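Local coordinates for L-lysine 6-oxidase (Marinomonas mediterranea, PDB 3WEU), which oxidises the side-chain amine of free L-lysine with a cysteine tryptophylquinone cofactor, releasing ammonium and the hydrogen peroxide that makes it antibacterial, at residues G30-E35 with T43-N48; I136-P141 with E160-P165; Y345-D350 with E400-L405; R614-Y619 with F679-N684. All blocks are in the same frame, centred on the assembly; numbering follows the deposited sequence.

The four contacts follow one another along the chain, each closing before the next opens, and none touches another. Contacts 1 and 2 both fall in the N-terminal family region, with centres about 34 Å apart. Contact 2 uses strand 137-145 of the large mixed sheet, while contact 1 pairs short chain pieces next to strand 22-24 of that sheet. Contact 3 brings the C-terminal family region in through strand 400-402. It lies about 43 Å from contact 2, centre to centre, on the opposite side of the chain's centre. Contact 4 involves strand 675-680, near the end of the modelled chain. The contacts thus tie loops to strands in distant regions of one subunit, and contact 4 also lies beside the second.

Contact 1 (G30-E35 with T43-N48)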
loop_
_atom_site.group_PDB
_atom_site.type_symbol
_atom_site.label_atom_id
_atom_site.label_comp_id
_atom_site.label_asym_id
_atom_site.label_seq_id
_atom_site.Cartn_x
_atom_site.Cartn_y
_atom_site.Cartn_z
ATOM N N GLY A 30 -39.953 -12.810 -7.496
ATOM C CA GLY A 30 -39.243 -14.047 -7.882
ATOM C C GLY A 30 -39.315 -14.301 -9.397
ATOM O O GLY A 30 -38.898 -15.335 -9.851
ATOM N N GLY A 31 -39.849 -13.320 -10.138
ATOM C CA GLY A 31 -40.042 -13.441 -11.548
ATOM C C GLY A 31 -38.806 -13.101 -12.320
ATOM O O GLY A 31 -38.016 -12.215 -11.908
ATOM N N LEU A 32 -38.610 -13.762 -13.459
ATOM C CA LEU A 32 -37.531 -13.365 -14.353
ATOM C C LEU A 32 -37.852 -12.029 -15.048
ATOM O O LEU A 32 -38.990 -11.719 -15.259
ATOM C CB LEU A 32 -37.286 -14.448 -15.397
ATOM C CG LEU A 32 -36.658 -15.754 -14.948
ATOM C CD1 LEU A 32 -36.654 -16.811 -16.064
ATOM C CD2 LEU A 32 -35.224 -15.576 -14.521
ATOM N N PRO A 33 -36.866 -11.237 -15.374
ATOM C CA PRO A 33 -37.063 -10.088 -16.268
ATOM C C PRO A 33 -37.339 -10.572 -17.697
ATOM O O PRO A 33 -37.221 -11.765 -17.992
ATOM C CB PRO A 33 -35.736 -9.352 -16.198
ATOM C CG PRO A 33 -34.767 -10.451 -15.963
ATOM C CD PRO A 33 -35.461 -11.426 -15.050
ATOM N N TYR A 34 -37.786 -9.650 -18.565
ATOM C CA TYR A 34 -38.370 -9.997 -19.853
ATOM C C TYR A 34 -37.621 -9.470 -21.028
ATOM O O TYR A 34 -37.146 -8.355 -21.020
ATOM C CB TYR A 34 -39.808 -9.420 -19.961
ATOM C CG TYR A 34 -40.798 -10.324 -19.378
ATOM C CD1 TYR A 34 -40.934 -10.456 -17.966
ATOM C CD2 TYR A 34 -41.561 -11.126 -20.195
ATOM C CE1 TYR A 34 -41.824 -11.361 -17.435
ATOM C CE2 TYR A 34 -42.418 -12.072 -19.676
ATOM C CZ TYR A 34 -42.551 -12.160 -18.306
ATOM O OH TYR A 34 -43.444 -13.044 -17.880
ATOM N N GLU A 35 -37.520 -10.300 -22.066
ATOM C CA GLU A 35 -37.179 -9.798 -23.374
ATOM C C GLU A 35 -38.326 -8.911 -23.846
ATOM O O GLU A 35 -39.452 -8.922 -23.261
ATOM C CB GLU A 35 -36.975 -10.949 -24.356
ATOM C CG GLU A 35 -35.870 -11.934 -24.024
ATOM C CD GLU A 35 -34.481 -11.364 -23.983
ATOM O OE1 GLU A 35 -34.224 -10.355 -24.697
ATOM O OE2 GLU A 35 -33.637 -12.005 -23.318
ATOM N N THR A 43 -42.075 -9.665 -23.960
ATOM C CA THR A 43 -42.454 -10.835 -24.709
ATOM C C THR A 43 -42.294 -12.091 -23.825
ATOM O O THR A 43 -43.218 -12.469 -23.160
ATOM C CB THR A 43 -41.659 -10.924 -26.003
ATOM O OG1 THR A 43 -40.263 -10.781 -25.762
ATOM C CG2 THR A 43 -42.130 -9.776 -27.010
ATOM N N THR A 44 -41.154 -12.702 -23.922
ATOM C CA THR A 44 -40.779 -13.928 -23.227
ATOM C C THR A 44 -39.859 -13.539 -22.113
ATOM O O THR A 44 -39.264 -12.462 -22.150
ATOM C CB THR A 44 -39.965 -14.893 -24.114
ATOM O OG1 THR A 44 -38.630 -14.376 -24.370
ATOM C CG2 THR A 44 -40.580 -15.153 -25.378
ATOM N N THR A 45 -39.677 -14.422 -21.145
ATOM C CA THR A 45 -38.654 -14.177 -20.142
ATOM C C THR A 45 -37.279 -14.202 -20.759
ATOM O O THR A 45 -37.027 -14.732 -21.882
ATOM C CB THR A 45 -38.745 -15.162 -18.996
ATOM O OG1 THR A 45 -38.858 -16.443 -19.555
ATOM C CG2 THR A 45 -39.964 -14.886 -18.223
ATOM N N VAL A 46 -36.360 -13.578 -20.052
ATOM C CA VAL A 46 -34.982 -13.390 -20.502
ATOM C C VAL A 46 -34.340 -14.680 -20.980
ATOM O O VAL A 46 -34.455 -15.730 -20.342
ATOM C CB VAL A 46 -34.138 -12.807 -19.358
ATOM C CG1 VAL A 46 -34.104 -13.776 -18.200
ATOM C CG2 VAL A 46 -32.700 -12.518 -19.786
ATOM N N VAL A 47 -33.665 -14.588 -22.117
ATOM C CA VAL A 47 -32.872 -15.689 -22.596
ATOM C C VAL A 47 -31.515 -15.581 -21.930
ATOM O O VAL A 47 -31.243 -16.393 -21.059
ATOM C CB VAL A 47 -32.788 -15.667 -24.131
ATOM C CG1 VAL A 47 -31.907 -16.795 -24.634
ATOM C CG2 VAL A 47 -34.202 -15.726 -24.736
ATOM N N ASN A 48 -30.655 -14.637 -22.327
ATOM C CA ASN A 48 -29.386 -14.422 -21.640
ATOM C C ASN A 48 -29.316 -13.112 -20.874
ATOM O O ASN A 48 -29.740 -12.101 -21.398
ATOM C CB ASN A 48 -28.235 -14.479 -22.627
ATOM C CG ASN A 48 -28.056 -15.867 -23.259
ATOM O OD1 ASN A 48 -28.301 -16.893 -22.674
ATOM N ND2 ASN A 48 -27.691 -15.862 -24.481
HETATM O O HOH W 1 -30.590 -12.968 -24.694
#
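Glu35 is bonded to segment 43-48 through both its backbone and its carboxylate. Its N donates to Thr44 O at 2.8 Å, and its O accepts from Thr43 N at 2.8 Å. The side chain bends at chi2 (-62°), which brings the carboxylate back to the backbone of Val47. There Glu35 OE2 takes the Val47 N-H on its anti lone pair at 2.8 Å, in a nearly straight bond (168°). A water bonded to Asn48 N also reaches OE2, but weakly. The other oxygen, OE1, forms a salt bridge with Arg57, so both carboxylate oxygens have partners. Further back, Pro33 O accepts from Val46 N at 2.9 Å. The carbonyls of Val46 and Val47 both accept from Arg633, and Thr44 OG1 donates to Thr45 O. Thr45 CG2 sits over one face of the Tyr34 ring, 4.1 Å from its centroid and offset toward the rim. Pro33 CG packs on Val46 CG1, and both residues rest on strand 22-24. Tyr34 and Thr45 form a non-hydrogen-bonded antiparallel pair. The arrangement is a short beta-hairpin-like turn-back, strand 34-36 against 42-43, which turns a corner at Thr44, with Glu35 OE2 bonded to Val47 N after the corner.

Contact 2 (I136-P141 with E160-P165); sequences IIDLGP and ETYLHP
Asp138, which faces Tyr162 across the contact, has one carboxylate oxygen gripped twice. Gly140 N donates to Asp138 OD1 at 3.0 Å, from above the carboxylate plane, and His88 NE2 of strand 80-91 bonds to the same oxygen. The other oxygen, Asp138 OD2, accepts from Tyr162 OH. This bond is modelled unusually short, at 2.5 Å, and its exact length carries little weight. The two side chains cross at about a right angle, with the planes of carboxylate and ring 67° apart. Asp138 CG lies anti to its own backbone N (chi1 178°), and this swings the carboxylate toward the tyrosine. The bond from Gly140 closes an Asx turn just after the weakly bonded strand residues 137-138, in strand 137-145 of the large mixed sheet, which is interrupted along its length. The turn carries the glycine across the tyrosine. Gly140 CA stands over the centre of one face of the Tyr162 ring, 3.5 Å from the centroid and only 6° off the normal. Lacking a side chain, Gly140 lets the ring come this near, and its positive phi also suits glycine. Pro141 CD follows, 3.5 Å from Tyr162 CD2. The His88 ring meets the Tyr162 ring roughly perpendicularly, and Phe478 and Asp479 of helix 475-481 also touch the tyrosine. Pro165 CA makes a C-H...O contact of 3.1 Å with Asp138 O.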
loop_
_atom_site.group_PDB
_atom_site.type_symbol
_atom_site.label_atom_id
_atom_site.label_comp_id
_atom_site.label_asym_id
_atom_site.label_seq_id
_atom_site.Cartn_x
_atom_site.Cartn_y
_atom_site.Cartn_z
ATOM N N ILE A 136 -22.702 15.498 -4.919
ATOM C CA ILE A 136 -23.871 14.814 -5.362
ATOM C C ILE A 136 -23.719 14.650 -6.861
ATOM O O ILE A 136 -23.209 15.546 -7.560
ATOM C CB ILE A 136 -25.144 15.645 -5.122
ATOM C CG1 ILE A 136 -25.278 15.956 -3.640
ATOM C CG2 ILE A 136 -26.427 14.976 -5.631
ATOM C CD1 ILE A 136 -26.462 16.765 -3.278
ATOM N N ILE A 137 -24.169 13.505 -7.381
ATOM C CA ILE A 137 -24.306 13.365 -8.809
ATOM C C ILE A 137 -25.738 13.668 -9.128
ATOM O O ILE A 137 -26.655 12.890 -8.783
ATOM C CB ILE A 137 -23.945 11.978 -9.360
ATOM C CG1 ILE A 137 -22.549 11.553 -8.954
ATOM C CG2 ILE A 137 -24.021 11.983 -10.903
ATOM C CD1 ILE A 137 -22.112 10.192 -9.508
ATOM N N ASP A 138 -25.949 14.818 -9.794
ATOM C CA ASP A 138 -27.229 15.343 -10.101
ATOM C C ASP A 138 -27.176 16.095 -11.457
ATOM O O ASP A 138 -26.525 17.165 -11.601
ATOM C CB ASP A 138 -27.650 16.294 -8.991
ATOM C CG ASP A 138 -28.986 16.962 -9.247
ATOM O OD1 ASP A 138 -29.745 16.560 -10.163
ATOM O OD2 ASP A 138 -29.341 17.892 -8.471
ATOM N N LEU A 139 -27.847 15.529 -12.444
ATOM C CA LEU A 139 -27.785 16.010 -13.816
ATOM C C LEU A 139 -29.098 16.604 -14.167
ATOM O O LEU A 139 -29.347 16.931 -15.314
ATOM C CB LEU A 139 -27.442 14.870 -14.743
ATOM C CG LEU A 139 -26.155 14.110 -14.432
ATOM C CD1 LEU A 139 -25.899 13.071 -15.519
ATOM C CD2 LEU A 139 -24.912 14.992 -14.263
ATOM N N GLY A 140 -29.939 16.797 -13.152
ATOM C CA GLY A 140 -31.281 17.325 -13.355
ATOM C C GLY A 140 -32.236 16.263 -13.852
ATOM O O GLY A 140 -31.778 15.143 -14.144
ATOM N N PRO A 141 -33.520 16.622 -13.962
ATOM C CA PRO A 141 -34.634 15.908 -14.447
ATOM C C PRO A 141 -34.508 15.804 -15.947
ATOM O O PRO A 141 -33.733 16.563 -16.571
ATOM C CB PRO A 141 -35.832 16.736 -14.004
ATOM C CG PRO A 141 -35.340 18.139 -13.966
ATOM C CD PRO A 141 -33.927 17.980 -13.501
ATOM N N GLU A 160 -30.856 23.752 -19.508
ATOM C CA GLU A 160 -30.364 25.089 -19.113
ATOM C C GLU A 160 -31.097 25.612 -17.862
ATOM O O GLU A 160 -30.544 26.338 -17.081
ATOM C CB GLU A 160 -30.544 26.084 -20.285
ATOM C CG GLU A 160 -29.586 25.833 -21.412
ATOM C CD GLU A 160 -29.706 26.884 -22.512
ATOM O OE1 GLU A 160 -30.122 28.031 -22.212
ATOM O OE2 GLU A 160 -29.387 26.556 -23.671
ATOM N N THR A 161 -32.351 25.225 -17.663
ATOM C CA THR A 161 -33.080 25.627 -16.452
ATOM C C THR A 161 -32.611 24.973 -15.134
ATOM O O THR A 161 -33.132 25.338 -14.072
ATOM C CB THR A 161 -34.572 25.370 -16.610
ATOM O OG1 THR A 161 -34.773 23.991 -16.977
ATOM C CG2 THR A 161 -35.157 26.299 -17.719
ATOM N N TYR A 162 -31.717 23.979 -15.232
ATOM C CA TYR A 162 -31.199 23.263 -14.082
ATOM C C TYR A 162 -29.886 23.902 -13.700
ATOM O O TYR A 162 -28.815 23.627 -14.252
ATOM C CB TYR A 162 -31.082 21.706 -14.307
ATOM C CG TYR A 162 -31.113 21.008 -12.936
ATOM C CD1 TYR A 162 -29.959 20.569 -12.326
ATOM C CD2 TYR A 162 -32.275 20.843 -12.267
ATOM C CE1 TYR A 162 -29.979 19.993 -11.046
ATOM C CE2 TYR A 162 -32.315 20.293 -11.010
ATOM C CZ TYR A 162 -31.182 19.856 -10.393
ATOM O OH TYR A 162 -31.269 19.299 -9.140
ATOM N N LEU A 163 -29.957 24.752 -12.695
ATOM C CA LEU A 163 -28.881 25.664 -12.451
ATOM C C LEU A 163 -27.713 25.025 -11.724
ATOM O O LEU A 163 -26.579 25.532 -11.814
ATOM C CB LEU A 163 -29.409 26.873 -11.661
ATOM C CG LEU A 163 -30.480 27.686 -12.348
ATOM C CD1 LEU A 163 -30.880 28.927 -11.492
ATOM C CD2 LEU A 163 -29.971 28.077 -13.727
ATOM N N HIS A 164 -27.945 23.928 -11.007
ATOM C CA HIS A 164 -26.864 23.378 -10.185
ATOM C C HIS A 164 -26.607 21.892 -10.393
ATOM O O HIS A 164 -26.764 21.106 -9.466
ATOM C CB HIS A 164 -27.123 23.592 -8.716
ATOM C CG HIS A 164 -27.057 25.009 -8.326
ATOM N ND1 HIS A 164 -28.188 25.763 -8.147
ATOM C CD2 HIS A 164 -26.003 25.832 -8.136
ATOM C CE1 HIS A 164 -27.832 26.994 -7.833
ATOM N NE2 HIS A 164 -26.515 27.065 -7.835
ATOM N N PRO A 165 -26.155 21.544 -11.575
ATOM C CA PRO A 165 -25.808 20.166 -11.800
ATOM C C PRO A 165 -24.500 19.867 -11.133
ATOM O O PRO A 165 -23.712 20.788 -10.905
ATOM C CB PRO A 165 -25.670 20.082 -13.333
ATOM C CG PRO A 165 -25.290 21.505 -13.758
ATOM C CD PRO A 165 -26.086 22.372 -12.805
#

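Contact 3 (Y345-D350 with E400-L405); sequences YFRQLD and EKFLAL
Arg347 lays its guanidinium over Phe402 CB, which sits 3.3 Å above the centre of one guanidinium face. This is a join between the loop after helix 336-344 and the end of strand 400-402, where the strand gives way to the loop before helix 407-418. The arginine chain is extended from CG to NE (chi2 -168°), which carries the guanidinium to the strand end. Its NH1 donates to Leu403 O at 3.0 Å. The oxygen offers a lone pair to this N-H and lies close to the guanidinium plane. NE and NH2 bond to the backbone oxygens of Val363 and Leu364. Three backbone carbonyls thus satisfy NE, NH1 and NH2 and probably fix the rotation of the group over Phe402 CB. Nearer the backbones, Phe346 CD2 meets Leu405 CD1 at 3.6 Å. Leu349 CD1 packs on Ala404 CB and comes 3.3 Å from Leu405 O. Phe346 and Leu349 also touch helix 407-418. Asp350, near Glu400, is held by Gln361 and Gln362. Between the two backbones lies one water: it donates to Arg347 O at 2.7 Å and accepts from Leu405 N at 2.9 Å.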
loop_
_atom_site.group_PDB
_atom_site.type_symbol
_atom_site.label_atom_id
_atom_site.label_comp_id
_atom_site.label_asym_id
_atom_site.label_seq_id
_atom_site.Cartn_x
_atom_site.Cartn_y
_atom_site.Cartn_z
ATOM N N TYR A 345 -39.645 -21.475 17.247
ATOM C CA TYR A 345 -38.266 -21.423 16.790
ATOM C C TYR A 345 -37.896 -20.163 16.046
ATOM O O TYR A 345 -36.685 -19.964 15.706
ATOM C CB TYR A 345 -37.984 -22.642 15.919
ATOM C CG TYR A 345 -37.705 -23.947 16.655
ATOM C CD1 TYR A 345 -36.807 -24.003 17.760
ATOM C CD2 TYR A 345 -38.283 -25.139 16.243
ATOM C CE1 TYR A 345 -36.500 -25.244 18.387
ATOM C CE2 TYR A 345 -37.993 -26.364 16.876
ATOM C CZ TYR A 345 -37.082 -26.402 17.896
ATOM O OH TYR A 345 -36.783 -27.548 18.463
ATOM N N PHE A 346 -38.881 -19.294 15.776
ATOM C CA PHE A 346 -38.605 -17.975 15.173
ATOM C C PHE A 346 -38.230 -16.995 16.242
ATOM O O PHE A 346 -38.813 -16.983 17.314
ATOM C CB PHE A 346 -39.764 -17.500 14.311
ATOM C CG PHE A 346 -39.833 -18.234 12.982
ATOM C CD1 PHE A 346 -40.169 -19.567 12.910
ATOM C CD2 PHE A 346 -39.549 -17.557 11.837
ATOM C CE1 PHE A 346 -40.182 -20.245 11.696
ATOM C CE2 PHE A 346 -39.542 -18.184 10.604
ATOM C CZ PHE A 346 -39.846 -19.537 10.523
ATOM N N ARG A 347 -37.180 -16.199 15.959
ATOM C CA ARG A 347 -36.814 -15.105 16.865
ATOM C C ARG A 347 -37.887 -14.034 16.892
ATOM O O ARG A 347 -38.382 -13.552 15.839
ATOM C CB ARG A 347 -35.475 -14.468 16.517
ATOM C CG ARG A 347 -34.297 -15.430 16.472
ATOM C CD ARG A 347 -32.956 -14.661 16.420
ATOM N NE ARG A 347 -31.940 -15.691 16.282
ATOM C CZ ARG A 347 -31.655 -16.340 15.136
ATOM N NH1 ARG A 347 -32.182 -16.027 13.994
ATOM N NH2 ARG A 347 -30.776 -17.304 15.147
ATOM N N GLN A 348 -38.290 -13.691 18.124
ATOM C CA GLN A 348 -39.101 -12.502 18.331
ATOM C C GLN A 348 -38.247 -11.294 17.971
ATOM O O GLN A 348 -36.997 -11.381 17.936
ATOM C CB GLN A 348 -39.575 -12.489 19.791
ATOM C CG GLN A 348 -40.523 -13.637 20.124
ATOM C CD GLN A 348 -41.912 -13.460 19.502
ATOM O OE1 GLN A 348 -42.479 -12.395 19.559
ATOM N NE2 GLN A 348 -42.398 -14.462 18.820
ATOM N N LEU A 349 -38.901 -10.157 17.702
ATOM C CA LEU A 349 -38.195 -8.917 17.394
ATOM C C LEU A 349 -37.639 -8.217 18.610
ATOM O O LEU A 349 -38.334 -8.171 19.613
ATOM C CB LEU A 349 -39.049 -7.893 16.634
ATOM C CG LEU A 349 -39.245 -8.200 15.137
ATOM C CD1 LEU A 349 -40.115 -9.435 14.965
ATOM C CD2 LEU A 349 -39.894 -7.011 14.431
ATOM N N ASP A 350 -36.429 -7.671 18.503
ATOM C CA ASP A 350 -35.915 -6.819 19.564
ATOM C C ASP A 350 -36.770 -5.545 19.626
ATOM O O ASP A 350 -37.298 -5.074 18.622
ATOM C CB ASP A 350 -34.482 -6.363 19.284
ATOM C CG ASP A 350 -33.460 -7.432 19.567
ATOM O OD1 ASP A 350 -33.877 -8.555 19.881
ATOM O OD2 ASP A 350 -32.237 -7.164 19.427
ATOM N N GLU A 400 -27.715 -5.856 16.739
ATOM C CA GLU A 400 -28.795 -6.766 16.358
ATOM C C GLU A 400 -28.154 -7.917 15.587
ATOM O O GLU A 400 -27.891 -7.824 14.414
ATOM C CB GLU A 400 -29.864 -6.053 15.543
ATOM C CG GLU A 400 -31.046 -6.936 15.328
ATOM C CD GLU A 400 -31.854 -6.531 14.129
ATOM O OE1 GLU A 400 -32.818 -5.719 14.344
ATOM O OE2 GLU A 400 -31.552 -6.995 12.968
ATOM N N LYS A 401 -27.833 -8.957 16.294
ATOM C CA LYS A 401 -26.865 -9.958 15.786
ATOM C C LYS A 401 -27.481 -10.879 14.743
ATOM O O LYS A 401 -26.828 -11.193 13.693
ATOM C CB LYS A 401 -26.375 -10.793 16.910
ATOM C CG LYS A 401 -25.450 -10.084 17.869
ATOM C CD LYS A 401 -24.894 -11.067 18.894
ATOM C CE LYS A 401 -23.803 -10.359 19.717
ATOM N NZ LYS A 401 -23.125 -11.364 20.580
ATOM N N PHE A 402 -28.707 -11.352 15.035
ATOM C CA PHE A 402 -29.389 -12.391 14.219
ATOM C C PHE A 402 -30.762 -11.999 13.760
ATOM O O PHE A 402 -31.429 -11.126 14.351
ATOM C CB PHE A 402 -29.461 -13.735 14.996
ATOM C CG PHE A 402 -28.100 -14.203 15.495
ATOM C CD1 PHE A 402 -27.156 -14.703 14.586
ATOM C CD2 PHE A 402 -27.782 -14.176 16.834
ATOM C CE1 PHE A 402 -25.927 -15.117 14.982
ATOM C CE2 PHE A 402 -26.542 -14.594 17.245
ATOM C CZ PHE A 402 -25.610 -15.072 16.336
ATOM N N LEU A 403 -31.147 -12.604 12.649
ATOM C CA LEU A 403 -32.316 -12.157 11.925
ATOM C C LEU A 403 -33.622 -12.520 12.573
ATOM O O LEU A 403 -33.739 -13.550 13.196
ATOM C CB LEU A 403 -32.280 -12.683 10.467
ATOM C CG LEU A 403 -33.223 -12.106 9.431
ATOM C CD1 LEU A 403 -33.005 -10.603 9.259
ATOM C CD2 LEU A 403 -33.063 -12.840 8.120
ATOM N N ALA A 404 -34.632 -11.671 12.382
ATOM C CA ALA A 404 -36.061 -12.021 12.642
ATOM C C ALA A 404 -36.806 -11.657 11.385
ATOM O O ALA A 404 -36.342 -10.841 10.536
ATOM C CB ALA A 404 -36.622 -11.189 13.810
ATOM N N LEU A 405 -37.996 -12.230 11.262
ATOM C CA LEU A 405 -38.970 -11.733 10.351
ATOM C C LEU A 405 -39.364 -10.294 10.715
ATOM O O LEU A 405 -39.030 -9.752 11.812
ATOM C CB LEU A 405 -40.202 -12.610 10.415
ATOM C CG LEU A 405 -40.030 -14.072 10.010
ATOM C CD1 LEU A 405 -41.296 -14.871 10.219
ATOM C CD2 LEU A 405 -39.579 -14.254 8.577
HETATM O O HOH W 2 -38.217 -14.318 13.254
#

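Contact 4 (R614-Y619 with F679-N684)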
loop_
_atom_site.group_PDB
_atom_site.type_symbol
_atom_site.label_atom_id
_atom_site.label_comp_id
_atom_site.label_asym_id
_atom_site.label_seq_id
_atom_site.Cartn_x
_atom_site.Cartn_y
_atom_site.Cartn_z
ATOM N N ARG A 614 -15.418 -16.891 -6.443
ATOM C CA ARG A 614 -14.053 -17.412 -6.491
ATOM C C ARG A 614 -13.319 -16.606 -7.579
ATOM O O ARG A 614 -13.809 -16.406 -8.678
ATOM C CB ARG A 614 -14.063 -18.868 -6.755
ATOM C CG ARG A 614 -14.700 -19.296 -8.098
ATOM C CD ARG A 614 -15.098 -20.743 -8.133
ATOM N NE ARG A 614 -15.708 -21.050 -9.406
ATOM C CZ ARG A 614 -16.945 -20.698 -9.765
ATOM N NH1 ARG A 614 -17.743 -19.994 -8.948
ATOM N NH2 ARG A 614 -17.388 -21.045 -11.001
ATOM N N GLY A 615 -12.106 -16.190 -7.253
ATOM C CA GLY A 615 -11.295 -15.441 -8.164
ATOM C C GLY A 615 -11.318 -13.939 -7.962
ATOM O O GLY A 615 -10.410 -13.237 -8.400
ATOM N N ILE A 616 -12.381 -13.438 -7.349
ATOM C CA ILE A 616 -12.480 -12.029 -6.967
ATOM C C ILE A 616 -11.945 -11.972 -5.568
ATOM O O ILE A 616 -12.657 -12.176 -4.600
ATOM C CB ILE A 616 -13.898 -11.517 -6.919
ATOM C CG1 ILE A 616 -14.628 -11.808 -8.186
ATOM C CG2 ILE A 616 -13.918 -9.982 -6.707
ATOM C CD1 ILE A 616 -14.277 -10.958 -9.331
ATOM N N ASN A 617 -10.644 -11.796 -5.475
ATOM C CA ASN A 617 -9.921 -12.010 -4.211
ATOM C C ASN A 617 -9.751 -10.714 -3.368
ATOM O O ASN A 617 -9.248 -10.782 -2.251
ATOM C CB ASN A 617 -8.571 -12.627 -4.486
ATOM C CG ASN A 617 -8.701 -14.103 -4.882
ATOM O OD1 ASN A 617 -9.260 -14.895 -4.107
ATOM N ND2 ASN A 617 -8.181 -14.484 -6.040
ATOM N N SER A 618 -10.175 -9.603 -3.925
ATOM C CA SER A 618 -10.094 -8.337 -3.263
ATOM C C SER A 618 -11.261 -7.474 -3.563
ATOM O O SER A 618 -11.884 -7.585 -4.604
ATOM C CB SER A 618 -8.784 -7.567 -3.707
ATOM O OG SER A 618 -8.934 -7.029 -5.034
ATOM N N TYR A 619 -11.476 -6.504 -2.674
ATOM C CA TYR A 619 -12.456 -5.462 -2.865
ATOM C C TYR A 619 -12.265 -4.741 -4.198
ATOM O O TYR A 619 -13.208 -4.506 -4.979
ATOM C CB TYR A 619 -12.311 -4.478 -1.681
ATOM C CG TYR A 619 -13.037 -3.203 -1.784
ATOM C CD1 TYR A 619 -14.246 -3.102 -2.506
ATOM C CD2 TYR A 619 -12.584 -2.113 -1.094
ATOM C CE1 TYR A 619 -14.949 -1.918 -2.554
ATOM C CE2 TYR A 619 -13.288 -0.920 -1.096
ATOM C CZ TYR A 619 -14.437 -0.800 -1.851
ATOM O OH TYR A 619 -15.115 0.391 -1.898
ATOM N N PHE A 679 -8.578 -19.857 -7.822
ATOM C CA PHE A 679 -8.977 -19.009 -8.879
ATOM C C PHE A 679 -8.484 -17.613 -8.611
ATOM O O PHE A 679 -8.458 -17.158 -7.460
ATOM C CB PHE A 679 -10.509 -18.999 -8.971
ATOM C CG PHE A 679 -11.062 -20.277 -9.532
ATOM C CD1 PHE A 679 -11.348 -21.308 -8.698
ATOM C CD2 PHE A 679 -11.211 -20.437 -10.904
ATOM C CE1 PHE A 679 -11.816 -22.503 -9.166
ATOM C CE2 PHE A 679 -11.709 -21.613 -11.386
ATOM C CZ PHE A 679 -12.044 -22.654 -10.520
ATOM N N PHE A 680 -8.096 -16.910 -9.652
ATOM C CA PHE A 680 -7.681 -15.522 -9.485
ATOM C C PHE A 680 -7.733 -14.793 -10.790
ATOM O O PHE A 680 -7.968 -15.409 -11.829
ATOM C CB PHE A 680 -6.281 -15.456 -8.897
ATOM C CG PHE A 680 -5.220 -16.131 -9.728
ATOM C CD1 PHE A 680 -5.103 -17.482 -9.783
ATOM C CD2 PHE A 680 -4.325 -15.354 -10.456
ATOM C CE1 PHE A 680 -4.101 -18.100 -10.532
ATOM C CE2 PHE A 680 -3.307 -15.956 -11.212
ATOM C CZ PHE A 680 -3.199 -17.324 -11.241
ATOM N N ILE A 681 -7.575 -13.493 -10.719
ATOM C CA ILE A 681 -7.542 -12.636 -11.902
ATOM C C ILE A 681 -6.105 -12.133 -12.121
ATOM O O ILE A 681 -5.498 -11.430 -11.283
ATOM C CB ILE A 681 -8.451 -11.454 -11.710
ATOM C CG1 ILE A 681 -9.911 -11.973 -11.565
ATOM C CG2 ILE A 681 -8.369 -10.522 -12.894
ATOM C CD1 ILE A 681 -10.843 -10.883 -11.217
ATOM N N ASN A 682 -5.556 -12.530 -13.245
ATOM C CA ASN A 682 -4.192 -12.194 -13.545
ATOM C C ASN A 682 -4.223 -10.764 -13.983
ATOM O O ASN A 682 -4.768 -10.422 -15.047
ATOM C CB ASN A 682 -3.621 -13.120 -14.604
ATOM C CG ASN A 682 -2.124 -12.851 -14.856
ATOM O OD1 ASN A 682 -1.666 -11.702 -14.846
ATOM N ND2 ASN A 682 -1.388 -13.907 -15.103
ATOM N N ALA A 683 -3.810 -9.983 -12.999
ATOM C CA ALA A 683 -3.235 -8.667 -13.038
ATOM C C ALA A 683 -2.852 -8.284 -14.451
ATOM O O ALA A 683 -3.374 -7.309 -14.964
ATOM C CB ALA A 683 -2.036 -8.653 -12.088
ATOM N N ASN A 684 -2.027 -9.110 -15.102
ATOM C CA ASN A 684 -1.633 -8.864 -16.484
ATOM C C ASN A 684 -2.746 -9.158 -17.400
ATOM O O ASN A 684 -3.748 -8.431 -17.285
ATOM C CB ASN A 684 -0.274 -9.509 -16.758
ATOM C CG ASN A 684 0.787 -8.818 -15.924
ATOM O OD1 ASN A 684 0.643 -7.632 -15.652
ATOM N ND2 ASN A 684 1.766 -9.533 -15.448
#
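The end of strand 675-680, which pairs antiparallel with strand 656-661, packs here on the loop leading into helix 619-625. Gly615 and Phe680 bring the two backbones together, their CA atoms only 3.8 Å apart. Gly615 CA points a hydrogen at Phe679 O, 3.4 Å away. The same carbonyl oxygen accepts from Asn617 ND2 at 3.0 Å. ND2 approaches a lone pair of the oxygen within the plane of the carbonyl, and the bond is nearly in the plane of the amide. Arg614 and Phe679 run side by side. Arg614 CD lies over one face of the ring, 4.1 Å from the centroid and offset toward the rim. The guanidinium plane stands at 86° to the ring. Arg614 CZ is 5.5 Å from the Phe679 centroid, too far for more than a weak cation-pi attraction. The charged end is held by Asn611 O and by a salt bridge to Glu647. On the helix side, Ile616 CD1 meets Ile681 CD1 at 3.9 Å, and both isoleucines also touch His625 of helix 619-625. Further on, Asn682 and Asn684 pack on the second subunit. The contact therefore relies on one directed amide bond and on close glycine and aliphatic packing, while the arginine's charge is probably met mainly by Glu647 and Asn611 O rather than by the ring.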